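PDB 3GIP: N-acyl-D-glutamate deacylase from Bordetella bronchiseptica, which catalyses hydrolysis of the N-acyl group from N-acyl-D-glutamate, probably using its bound zinc, as a member of the amidohydrolase superfamily. Local coordinates for residues V58-I63 against R403-P408; I63-H68 against C359-S364; I87-V92 against M137-A142; D427-D432 against V450-V455. One frame throughout, in Å; residues are numbered along the deposited sequence.

In the fold
Interactions 1 and 2 use strand 57-64, the first of an amidohydrolase TIM barrel, and the other two adjoin it. Interaction 1 packs the later part of this strand against the junction of helices 397-404 and 406-412. Interaction 2 starts from the same Ile63 and leads to the zinc end of the barrel, where the side chain of His66 is about 4 Å from the metal bound by Cys95, His218 and His248. Interaction 3 joins the next two barrel strands and is tied to strand 57-64 by Asp64 O with Val91 N (2.9 Å). Interaction 4 lies farther out, its centre about 18 Å from that of interaction 2, and meets strand 57-64 through Ala59 O and Val429 N (2.9 Å).

Interaction 1 (V58-I63 against R403-P408); sequences VAPGFI and RMTALP
Met404 and Phe62 form a Met-aromatic contact where the first barrel strand meets the junction of two helices late in the chain. The two side chains run alongside each other and point the same way. The sulfur, placed by an extended chi2 (174°), lies over one face of the ring, 3.8 Å from Met404 SD to the Phe62 ring centroid and only 14° off the ring normal. The same ring meets Thr405 at its edge, where Thr405 CG2 comes 4.1 Å from Phe62 CD1. Thr405 CG2 sits where the strand breaks at Gly61, 3.5 Å from Pro60 CB, the proline and threonine side chains crossing at roughly a right angle, and it also rests on the carbonyl oxygens of Pro60 and Gly61. The hydroxyl of Thr405 turns back to the preceding helix, 397-404, and hydrogen-bonds to Val401 O. Farther along, Ile63 lays its CG2 3.8 Å from Pro408 CB, while its CD1 reaches Thr405 O. Helix 376-391 adds Leu385 to both Phe62 and Met404. The one hydrogen bond joining the two segments links Ile63 N to Met404 O at 2.8 Å, the nitrogen lying almost on the extension of the C=O bond (170°).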
loop_
_atom_site.group_PDB
_atom_site.type_symbol
_atom_site.label_atom_id
_atom_site.label_comp_id
_atom_site.label_asym_id
_atom_site.label_seq_id
_atom_site.Cartn_x
_atom_site.Cartn_y
_atom_site.Cartn_z
ATOM N N VAL A 58 7.529 19.889 -8.786
ATOM C CA VAL A 58 7.557 18.812 -9.764
ATOM C C VAL A 58 8.351 17.716 -9.063
ATOM O O VAL A 58 9.532 17.886 -8.754
ATOM C CB VAL A 58 8.261 19.257 -11.059
ATOM C CG1 VAL A 58 8.271 18.119 -12.067
ATOM C CG2 VAL A 58 7.548 20.470 -11.632
ATOM N N ALA A 59 7.692 16.596 -8.797
ATOM C CA ALA A 59 8.326 15.509 -8.067
ATOM C C ALA A 59 8.102 14.150 -8.705
ATOM O O ALA A 59 7.330 14.018 -9.655
ATOM C CB ALA A 59 7.782 15.498 -6.638
ATOM N N PRO A 60 8.797 13.113 -8.200
ATOM C CA PRO A 60 8.595 11.783 -8.780
ATOM C C PRO A 60 7.180 11.358 -8.376
ATOM O O PRO A 60 6.704 11.748 -7.309
ATOM C CB PRO A 60 9.645 10.918 -8.077
ATOM C CG PRO A 60 10.648 11.899 -7.524
ATOM C CD PRO A 60 9.791 13.068 -7.112
ATOM N N GLY A 61 6.510 10.576 -9.215
ATOM C CA GLY A 61 5.174 10.123 -8.863
ATOM C C GLY A 61 5.242 9.354 -7.555
ATOM O O GLY A 61 6.244 8.690 -7.275
ATOM N N PHE A 62 4.190 9.429 -6.745
ATOM C CA PHE A 62 4.209 8.727 -5.468
ATOM C C PHE A 62 4.006 7.225 -5.610
ATOM O O PHE A 62 3.243 6.757 -6.459
ATOM C CB PHE A 62 3.157 9.311 -4.521
ATOM C CG PHE A 62 3.249 10.804 -4.362
ATOM C CD1 PHE A 62 4.489 11.441 -4.339
ATOM C CD2 PHE A 62 2.097 11.577 -4.234
ATOM C CE1 PHE A 62 4.579 12.822 -4.191
ATOM C CE2 PHE A 62 2.177 12.959 -4.085
ATOM C CZ PHE A 62 3.418 13.582 -4.064
ATOM N N ILE A 63 4.711 6.478 -4.768
ATOM C CA ILE A 63 4.645 5.027 -4.775
ATOM C C ILE A 63 3.887 4.535 -3.544
ATOM O O ILE A 63 4.364 4.655 -2.415
ATOM C CB ILE A 63 6.071 4.420 -4.802
ATOM C CG1 ILE A 63 6.802 4.901 -6.058
ATOM C CG2 ILE A 63 5.998 2.898 -4.775
ATOM C CD1 ILE A 63 8.207 4.348 -6.215
ATOM N N ARG A 403 10.220 9.970 1.165
ATOM C CA ARG A 403 9.542 8.829 1.781
ATOM C C ARG A 403 8.518 8.195 0.849
ATOM O O ARG A 403 8.186 7.015 0.990
ATOM C CB ARG A 403 8.800 9.252 3.054
ATOM C CG ARG A 403 9.662 9.871 4.123
ATOM C CD ARG A 403 10.774 8.932 4.563
ATOM N NE ARG A 403 11.440 9.467 5.743
ATOM C CZ ARG A 403 10.919 9.439 6.966
ATOM N NH1 ARG A 403 9.729 8.884 7.175
ATOM N NH2 ARG A 403 11.571 10.004 7.973
ATOM N N MET A 404 8.013 8.987 -0.090
ATOM C CA MET A 404 6.985 8.537 -1.028
ATOM C C MET A 404 7.535 8.080 -2.360
ATOM O O MET A 404 6.792 7.537 -3.178
ATOM C CB MET A 404 6.014 9.675 -1.329
ATOM C CG MET A 404 5.391 10.326 -0.127
ATOM S SD MET A 404 4.419 11.765 -0.611
ATOM C CE MET A 404 3.437 11.967 0.887
ATOM N N THR A 405 8.823 8.300 -2.590
ATOM C CA THR A 405 9.405 7.962 -3.879
ATOM C C THR A 405 10.695 7.149 -3.825
ATOM O O THR A 405 10.682 5.938 -4.052
ATOM C CB THR A 405 9.644 9.258 -4.688
ATOM O OG1 THR A 405 10.513 10.132 -3.949
ATOM C CG2 THR A 405 8.319 9.983 -4.938
ATOM N N ALA A 406 11.806 7.809 -3.525
ATOM C CA ALA A 406 13.091 7.130 -3.471
ATOM C C ALA A 406 13.154 5.998 -2.450
ATOM O O ALA A 406 13.669 4.927 -2.757
ATOM C CB ALA A 406 14.201 8.134 -3.196
ATOM N N LEU A 407 12.645 6.223 -1.242
ATOM C CA LEU A 407 12.697 5.171 -0.230
ATOM C C LEU A 407 11.945 3.923 -0.698
ATOM O O LEU A 407 12.475 2.812 -0.616
ATOM C CB LEU A 407 12.154 5.678 1.114
ATOM C CG LEU A 407 12.220 4.700 2.293
ATOM C CD1 LEU A 407 13.664 4.248 2.546
ATOM C CD2 LEU A 407 11.645 5.382 3.529
ATOM N N PRO A 408 10.702 4.081 -1.196
ATOM C CA PRO A 408 9.983 2.889 -1.657
ATOM C C PRO A 408 10.746 2.177 -2.779
ATOM O O PRO A 408 10.822 0.948 -2.807
ATOM C CB PRO A 408 8.648 3.456 -2.135
ATOM C CG PRO A 408 8.422 4.592 -1.199
ATOM C CD PRO A 408 9.796 5.243 -1.122
#

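Interaction 2 (I63-H68 against C359-S364); sequences IDVHGH and CCMVGS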
loop_
_atom_site.group_PDB
_atom_site.type_symbol
_atom_site.label_atom_id
_atom_site.label_comp_id
_atom_site.label_asym_id
_atom_site.label_seq_id
_atom_site.Cartn_x
_atom_site.Cartn_y
_atom_site.Cartn_z
ATOM N N ILE A 63 4.711 6.478 -4.768
ATOM C CA ILE A 63 4.645 5.027 -4.775
ATOM C C ILE A 63 3.887 4.535 -3.544
ATOM O O ILE A 63 4.364 4.655 -2.415
ATOM C CB ILE A 63 6.071 4.420 -4.802
ATOM C CG1 ILE A 63 6.802 4.901 -6.058
ATOM C CG2 ILE A 63 5.998 2.898 -4.775
ATOM C CD1 ILE A 63 8.207 4.348 -6.215
ATOM N N ASP A 64 2.692 3.996 -3.780
ATOM C CA ASP A 64 1.845 3.478 -2.713
ATOM C C ASP A 64 2.292 2.057 -2.417
ATOM O O ASP A 64 1.927 1.121 -3.129
ATOM C CB ASP A 64 0.383 3.487 -3.164
ATOM C CG ASP A 64 -0.574 3.103 -2.058
ATOM O OD1 ASP A 64 -0.114 2.805 -0.933
ATOM O OD2 ASP A 64 -1.796 3.101 -2.317
ATOM N N VAL A 65 3.077 1.902 -1.358
ATOM C CA VAL A 65 3.607 0.601 -0.996
ATOM C C VAL A 65 2.614 -0.343 -0.332
ATOM O O VAL A 65 2.927 -1.512 -0.125
ATOM C CB VAL A 65 4.855 0.746 -0.087
ATOM C CG1 VAL A 65 5.888 1.631 -0.780
ATOM C CG2 VAL A 65 4.463 1.332 1.271
ATOM N N HIS A 66 1.421 0.145 0.001
ATOM C CA HIS A 66 0.441 -0.732 0.628
ATOM C C HIS A 66 -0.929 -0.678 -0.021
ATOM O O HIS A 66 -1.876 -0.095 0.522
ATOM C CB HIS A 66 0.288 -0.437 2.121
ATOM C CG HIS A 66 -0.303 -1.581 2.884
ATOM N ND1 HIS A 66 0.468 -2.508 3.550
ATOM C CD2 HIS A 66 -1.585 -2.000 3.007
ATOM C CE1 HIS A 66 -0.312 -3.452 4.048
ATOM N NE2 HIS A 66 -1.562 -3.168 3.732
ATOM N N GLY A 67 -1.037 -1.301 -1.185
ATOM C CA GLY A 67 -2.307 -1.318 -1.873
ATOM C C GLY A 67 -2.958 -2.686 -1.816
ATOM O O GLY A 67 -2.298 -3.691 -1.551
ATOM N N HIS A 68 -4.270 -2.705 -2.027
ATOM C CA HIS A 68 -5.049 -3.942 -2.063
ATOM C C HIS A 68 -5.836 -3.901 -3.365
ATOM O O HIS A 68 -6.902 -4.506 -3.481
ATOM C CB HIS A 68 -6.030 -4.015 -0.890
ATOM C CG HIS A 68 -5.396 -4.394 0.410
ATOM N ND1 HIS A 68 -4.736 -5.590 0.599
ATOM C CD2 HIS A 68 -5.334 -3.739 1.594
ATOM C CE1 HIS A 68 -4.296 -5.655 1.844
ATOM N NE2 HIS A 68 -4.647 -4.544 2.469
ATOM N N CYS A 359 12.802 5.105 8.257
ATOM C CA CYS A 359 12.466 4.082 7.271
ATOM C C CYS A 359 10.974 3.945 7.023
ATOM O O CYS A 359 10.524 2.933 6.482
ATOM C CB CYS A 359 13.031 2.730 7.703
ATOM S SG CYS A 359 14.832 2.730 7.871
ATOM N N CYS A 360 10.202 4.960 7.399
ATOM C CA CYS A 360 8.761 4.887 7.209
ATOM C C CYS A 360 8.287 5.462 5.882
ATOM O O CYS A 360 8.512 6.631 5.570
ATOM C CB CYS A 360 8.021 5.591 8.354
ATOM S SG CYS A 360 6.263 5.157 8.418
ATOM N N MET A 361 7.621 4.620 5.104
ATOM C CA MET A 361 7.072 5.014 3.814
ATOM C C MET A 361 5.576 5.258 4.014
ATOM O O MET A 361 5.061 5.109 5.127
ATOM C CB MET A 361 7.279 3.882 2.806
ATOM C CG MET A 361 8.720 3.416 2.706
ATOM S SD MET A 361 8.910 1.890 1.753
ATOM C CE MET A 361 8.382 0.687 2.950
ATOM N N VAL A 362 4.882 5.629 2.944
ATOM C CA VAL A 362 3.444 5.863 3.019
ATOM C C VAL A 362 2.706 4.764 2.257
ATOM O O VAL A 362 3.025 4.474 1.098
ATOM C CB VAL A 362 3.062 7.237 2.418
ATOM C CG1 VAL A 362 1.554 7.466 2.534
ATOM C CG2 VAL A 362 3.826 8.341 3.132
ATOM N N GLY A 363 1.736 4.148 2.929
ATOM C CA GLY A 363 0.926 3.097 2.327
ATOM C C GLY A 363 -0.523 3.462 2.588
ATOM O O GLY A 363 -0.920 3.587 3.743
ATOM N N SER A 364 -1.321 3.620 1.535
ATOM C CA SER A 364 -2.715 4.030 1.709
ATOM C C SER A 364 -3.633 2.976 2.313
ATOM O O SER A 364 -4.551 3.309 3.067
ATOM C CB SER A 364 -3.308 4.488 0.377
ATOM O OG SER A 364 -3.610 3.377 -0.452
HETATM O O HOH W 1 5.378 5.739 0.075
#
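Asp64 reaches Ser364 because its CG is turned anti to the backbone N (chi1 -174°), and Ser364 meets it with OG set between its own N and carbonyl carbon (chi1 76°). The carboxylate is thereby held at both oxygens. Asp64 OD2 accepts from Ser364 OG at 2.6 Å, and Asp64 OD1 accepts from Ser364 N at 2.9 Å; both donors come from the syn side, somewhat out of the carboxylate plane. On the other face of that plane, His66 N reaches Asp64 OD1 at 3.2 Å, closing an Asx turn that bends the chain into the His66-x-His68 motif at the end of the first barrel strand. Beside it, Gly363 lets the backbones close up: His66 CB lies 3.6 Å from Gly363 CA. Val65 crosses Met361 at about a right angle, with its CG1 4.0 Å from Met361 SD, and its CG2 rests on Val362 O. Where the first and last strands of the barrel come together, a water sits between them, accepting from Val362 N at 2.9 Å and lying 2.9 Å from Ile63 O. Lys82 forms a salt bridge with Asp64 OD2. So many donors on one buried carboxylate would be expected to favour its ionised form; with the carboxylate held by Ser364 and Lys82, its bond to His66 N fixes the turn that leads to the zinc site.

Interaction 3 (I87-V92 against M137-A142); sequences ITTVVV and MINVAA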
loop_
_atom_site.group_PDB
_atom_site.type_symbol
_atom_site.label_atom_id
_atom_site.label_comp_id
_atom_site.label_asym_id
_atom_site.label_seq_id
_atom_site.Cartn_x
_atom_site.Cartn_y
_atom_site.Cartn_z
ATOM N N ILE A 87 -0.411 9.278 -7.037
ATOM C CA ILE A 87 0.216 7.959 -7.064
ATOM C C ILE A 87 0.417 7.439 -8.487
ATOM O O ILE A 87 -0.524 7.421 -9.280
ATOM C CB ILE A 87 -0.639 6.955 -6.266
ATOM C CG1 ILE A 87 -0.704 7.396 -4.802
ATOM C CG2 ILE A 87 -0.063 5.553 -6.373
ATOM C CD1 ILE A 87 -1.767 6.677 -3.994
ATOM N N THR A 88 1.642 7.013 -8.796
ATOM C CA THR A 88 1.976 6.494 -10.125
ATOM C C THR A 88 2.375 5.017 -10.116
ATOM O O THR A 88 2.498 4.394 -11.174
ATOM C CB THR A 88 3.129 7.293 -10.760
ATOM O OG1 THR A 88 4.253 7.294 -9.873
ATOM C CG2 THR A 88 2.701 8.724 -11.029
ATOM N N THR A 89 2.597 4.467 -8.927
ATOM C CA THR A 89 2.963 3.060 -8.775
ATOM C C THR A 89 2.322 2.528 -7.501
ATOM O O THR A 89 2.263 3.231 -6.493
ATOM C CB THR A 89 4.499 2.864 -8.644
ATOM O OG1 THR A 89 5.144 3.259 -9.859
ATOM C CG2 THR A 89 4.836 1.401 -8.352
ATOM N N VAL A 90 1.832 1.295 -7.547
ATOM C CA VAL A 90 1.245 0.691 -6.363
ATOM C C VAL A 90 1.772 -0.720 -6.184
ATOM O O VAL A 90 1.976 -1.446 -7.157
ATOM C CB VAL A 90 -0.300 0.629 -6.430
ATOM C CG1 VAL A 90 -0.753 -0.240 -7.598
ATOM C CG2 VAL A 90 -0.844 0.076 -5.114
ATOM N N VAL A 91 2.024 -1.086 -4.934
ATOM C CA VAL A 91 2.484 -2.424 -4.606
ATOM C C VAL A 91 1.249 -3.130 -4.050
ATOM O O VAL A 91 0.718 -2.742 -3.006
ATOM C CB VAL A 91 3.596 -2.401 -3.536
ATOM C CG1 VAL A 91 4.048 -3.825 -3.223
ATOM C CG2 VAL A 91 4.774 -1.567 -4.029
ATOM N N VAL A 92 0.779 -4.149 -4.762
ATOM C CA VAL A 92 -0.404 -4.893 -4.337
ATOM C C VAL A 92 -0.033 -6.249 -3.736
ATOM O O VAL A 92 1.144 -6.616 -3.697
ATOM C CB VAL A 92 -1.371 -5.123 -5.525
ATOM C CG1 VAL A 92 -1.761 -3.787 -6.149
ATOM C CG2 VAL A 92 -0.713 -6.022 -6.571
ATOM N N MET A 137 -3.621 1.587 -15.281
ATOM C CA MET A 137 -3.513 3.041 -15.355
ATOM C C MET A 137 -2.191 3.520 -14.763
ATOM O O MET A 137 -1.605 4.500 -15.229
ATOM C CB MET A 137 -4.671 3.697 -14.598
ATOM C CG MET A 137 -4.727 5.209 -14.756
ATOM S SD MET A 137 -5.074 5.710 -16.456
ATOM C CE MET A 137 -6.873 5.562 -16.481
ATOM N N ILE A 138 -1.741 2.832 -13.722
ATOM C CA ILE A 138 -0.488 3.164 -13.056
ATOM C C ILE A 138 0.391 1.917 -13.018
ATOM O O ILE A 138 -0.051 0.828 -13.393
ATOM C CB ILE A 138 -0.726 3.666 -11.603
ATOM C CG1 ILE A 138 -1.348 2.559 -10.749
ATOM C CG2 ILE A 138 -1.633 4.888 -11.620
ATOM C CD1 ILE A 138 -1.475 2.928 -9.268
ATOM N N ASN A 139 1.633 2.069 -12.568
ATOM C CA ASN A 139 2.539 0.927 -12.503
ATOM C C ASN A 139 2.125 -0.013 -11.387
ATOM O O ASN A 139 1.612 0.418 -10.349
ATOM C CB ASN A 139 3.976 1.396 -12.289
ATOM C CG ASN A 139 4.436 2.342 -13.370
ATOM O OD1 ASN A 139 4.802 3.487 -13.096
ATOM N ND2 ASN A 139 4.413 1.874 -14.613
ATOM N N VAL A 140 2.356 -1.305 -11.602
ATOM C CA VAL A 140 1.982 -2.314 -10.625
ATOM C C VAL A 140 3.086 -3.302 -10.273
ATOM O O VAL A 140 3.650 -3.962 -11.147
ATOM C CB VAL A 140 0.771 -3.133 -11.126
ATOM C CG1 VAL A 140 0.360 -4.155 -10.076
ATOM C CG2 VAL A 140 -0.382 -2.199 -11.457
ATOM N N ALA A 141 3.388 -3.390 -8.982
ATOM C CA ALA A 141 4.372 -4.335 -8.468
ATOM C C ALA A 141 3.518 -5.256 -7.610
ATOM O O ALA A 141 2.560 -4.797 -6.982
ATOM C CB ALA A 141 5.414 -3.624 -7.614
ATOM N N ALA A 142 3.843 -6.545 -7.576
ATOM C CA ALA A 142 3.025 -7.470 -6.808
ATOM C C ALA A 142 3.745 -8.412 -5.862
ATOM O O ALA A 142 4.803 -8.958 -6.177
ATOM C CB ALA A 142 2.150 -8.285 -7.760
#
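Strands 87-92 and 139-142 run parallel in the barrel, their axes 4.7 Å apart at closest approach and 23° apart in direction, laced by four backbone hydrogen bonds. Those from Asn139 N to Thr88 O (2.8 Å) and from Ala141 N to Val90 O (3.0 Å) alternate with bonds from Val90 N to Asn139 O and from Val92 N to Ala141 O. On the face of Val90 and Val92, Ile138 does most of the packing. Its CG1 stands between its own N and carbonyl carbon (chi1 64°), which swings Ile138 CD1 across to Val90 CG1 at 3.7 Å and, more loosely, to Ile87 CG2 at 4.2 Å. Val92 CG2 lies 3.8 Å from Ala142 CB and also touches Val140 CG1. Phe73 and Lys82, from two short helices, cover this side. On the reverse face Val91 CG2 meets Ala141 CB at 4.2 Å. Thr89 and Asn139 bring polar side chains together at the start of that face; the rest is hydrocarbon contact between adjoining strands of the barrel wall. Ile87 O, buried here without a hydrogen-bonding partner and approached by Ile138 CG2 at 3.6 Å, probably carries some cost in burial.

Interaction 4 (D427-D432 against V450-V455); sequences DVVVFD and VGIAGV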
loop_
_atom_site.group_PDB
_atom_site.type_symbol
_atom_site.label_atom_id
_atom_site.label_comp_id
_atom_site.label_asym_id
_atom_site.label_seq_id
_atom_site.Cartn_x
_atom_site.Cartn_y
_atom_site.Cartn_z
ATOM N N ASP A 427 7.670 8.980 -14.311
ATOM C CA ASP A 427 6.510 8.926 -13.418
ATOM C C ASP A 427 6.664 10.266 -12.702
ATOM O O ASP A 427 7.623 10.465 -11.952
ATOM C CB ASP A 427 6.622 7.783 -12.400
ATOM C CG ASP A 427 6.484 6.407 -13.032
ATOM O OD1 ASP A 427 5.856 6.295 -14.107
ATOM O OD2 ASP A 427 6.987 5.431 -12.438
ATOM N N VAL A 428 5.733 11.183 -12.936
ATOM C CA VAL A 428 5.842 12.520 -12.363
ATOM C C VAL A 428 4.537 13.075 -11.821
ATOM O O VAL A 428 3.467 12.819 -12.366
ATOM C CB VAL A 428 6.347 13.522 -13.438
ATOM C CG1 VAL A 428 6.630 14.877 -12.813
ATOM C CG2 VAL A 428 7.582 12.974 -14.130
ATOM N N VAL A 429 4.631 13.842 -10.741
ATOM C CA VAL A 429 3.455 14.486 -10.178
ATOM C C VAL A 429 3.796 15.954 -9.980
ATOM O O VAL A 429 4.879 16.292 -9.499
ATOM C CB VAL A 429 3.013 13.873 -8.823
ATOM C CG1 VAL A 429 4.119 13.994 -7.789
ATOM C CG2 VAL A 429 1.749 14.576 -8.334
ATOM N N VAL A 430 2.877 16.822 -10.386
ATOM C CA VAL A 430 3.049 18.260 -10.243
ATOM C C VAL A 430 1.980 18.709 -9.257
ATOM O O VAL A 430 0.796 18.435 -9.457
ATOM C CB VAL A 430 2.833 18.987 -11.588
ATOM C CG1 VAL A 430 2.996 20.490 -11.404
ATOM C CG2 VAL A 430 3.819 18.464 -12.621
ATOM N N PHE A 431 2.387 19.387 -8.190
ATOM C CA PHE A 431 1.417 19.829 -7.198
ATOM C C PHE A 431 1.764 21.165 -6.563
ATOM O O PHE A 431 2.919 21.582 -6.556
ATOM C CB PHE A 431 1.262 18.753 -6.112
ATOM C CG PHE A 431 2.493 18.545 -5.261
ATOM C CD1 PHE A 431 2.680 19.279 -4.092
ATOM C CD2 PHE A 431 3.457 17.604 -5.621
ATOM C CE1 PHE A 431 3.808 19.079 -3.291
ATOM C CE2 PHE A 431 4.592 17.396 -4.825
ATOM C CZ PHE A 431 4.767 18.135 -3.659
ATOM N N ASP A 432 0.742 21.842 -6.051
ATOM C CA ASP A 432 0.922 23.123 -5.381
ATOM C C ASP A 432 1.235 22.780 -3.924
ATOM O O ASP A 432 0.398 22.213 -3.223
ATOM C CB ASP A 432 -0.366 23.941 -5.458
ATOM C CG ASP A 432 -0.191 25.348 -4.931
ATOM O OD1 ASP A 432 0.537 25.519 -3.931
ATOM O OD2 ASP A 432 -0.791 26.278 -5.514
ATOM N N VAL A 450 -7.097 18.085 -3.559
ATOM C CA VAL A 450 -6.930 19.359 -4.243
ATOM C C VAL A 450 -5.430 19.627 -4.262
ATOM O O VAL A 450 -4.684 19.060 -3.460
ATOM C CB VAL A 450 -7.648 20.519 -3.508
ATOM C CG1 VAL A 450 -9.153 20.301 -3.541
ATOM C CG2 VAL A 450 -7.152 20.623 -2.074
ATOM N N GLY A 451 -4.975 20.459 -5.191
ATOM C CA GLY A 451 -3.559 20.770 -5.238
ATOM C C GLY A 451 -2.720 19.910 -6.163
ATOM O O GLY A 451 -1.534 20.184 -6.342
ATOM N N ILE A 452 -3.308 18.859 -6.723
ATOM C CA ILE A 452 -2.583 18.007 -7.660
ATOM C C ILE A 452 -2.891 18.574 -9.043
ATOM O O ILE A 452 -4.035 18.542 -9.493
ATOM C CB ILE A 452 -3.058 16.541 -7.585
ATOM C CG1 ILE A 452 -2.773 15.972 -6.192
ATOM C CG2 ILE A 452 -2.346 15.705 -8.648
ATOM C CD1 ILE A 452 -1.295 15.937 -5.823
ATOM N N ALA A 453 -1.869 19.107 -9.706
ATOM C CA ALA A 453 -2.042 19.710 -11.022
ATOM C C ALA A 453 -1.953 18.727 -12.183
ATOM O O ALA A 453 -2.678 18.859 -13.168
ATOM C CB ALA A 453 -1.021 20.829 -11.215
ATOM N N GLY A 454 -1.069 17.743 -12.074
ATOM C CA GLY A 454 -0.932 16.784 -13.151
ATOM C C GLY A 454 -0.119 15.573 -12.759
ATOM O O GLY A 454 0.701 15.634 -11.846
ATOM N N VAL A 455 -0.351 14.466 -13.454
ATOM C CA VAL A 455 0.370 13.234 -13.174
ATOM C C VAL A 455 0.730 12.513 -14.462
ATOM O O VAL A 455 -0.114 12.335 -15.343
ATOM C CB VAL A 455 -0.468 12.266 -12.312
ATOM C CG1 VAL A 455 0.333 10.999 -12.032
ATOM C CG2 VAL A 455 -0.865 12.937 -11.006
#
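Phe431 meets Gly451 chiefly at the base of its side chain: Gly451 O is 3.1 Å from Phe431 CB and lies obliquely to the ring. With CG between the backbone N and the carbonyl carbon (chi1 67°), the ring itself leads away from segment 450-455. Beside it Ile452 CD1 touches Phe431 CB at 3.8 Å and Val429 CG2 at 4.2 Å. Val429 CG2 also meets Val455 CG2, the two valines crossing obliquely. On the other face of the pair Val430 CG1 packs at 4.0 Å on Ala453 CB, next to Gly454. Val430 N donates to Gly454 O at 2.9 Å, and Val430 O takes two donors, Ala453 N at 2.8 Å and Gly454 N at a longer 3.3 Å. Two residues on, Asp432 N donates to Gly451 O at 2.8 Å. Gly451 has a positive phi (93°), which suits glycine just ahead of the strand. Strand 57-64 borders strand 428-431 as well, through Ala59 and Ile57. Two residues, Ala453 and Gly454, set against one, Val430, make a classic beta bulge in an antiparallel pair, here in the beta-strand region that flanks the barrel, as in other amidohydrolases.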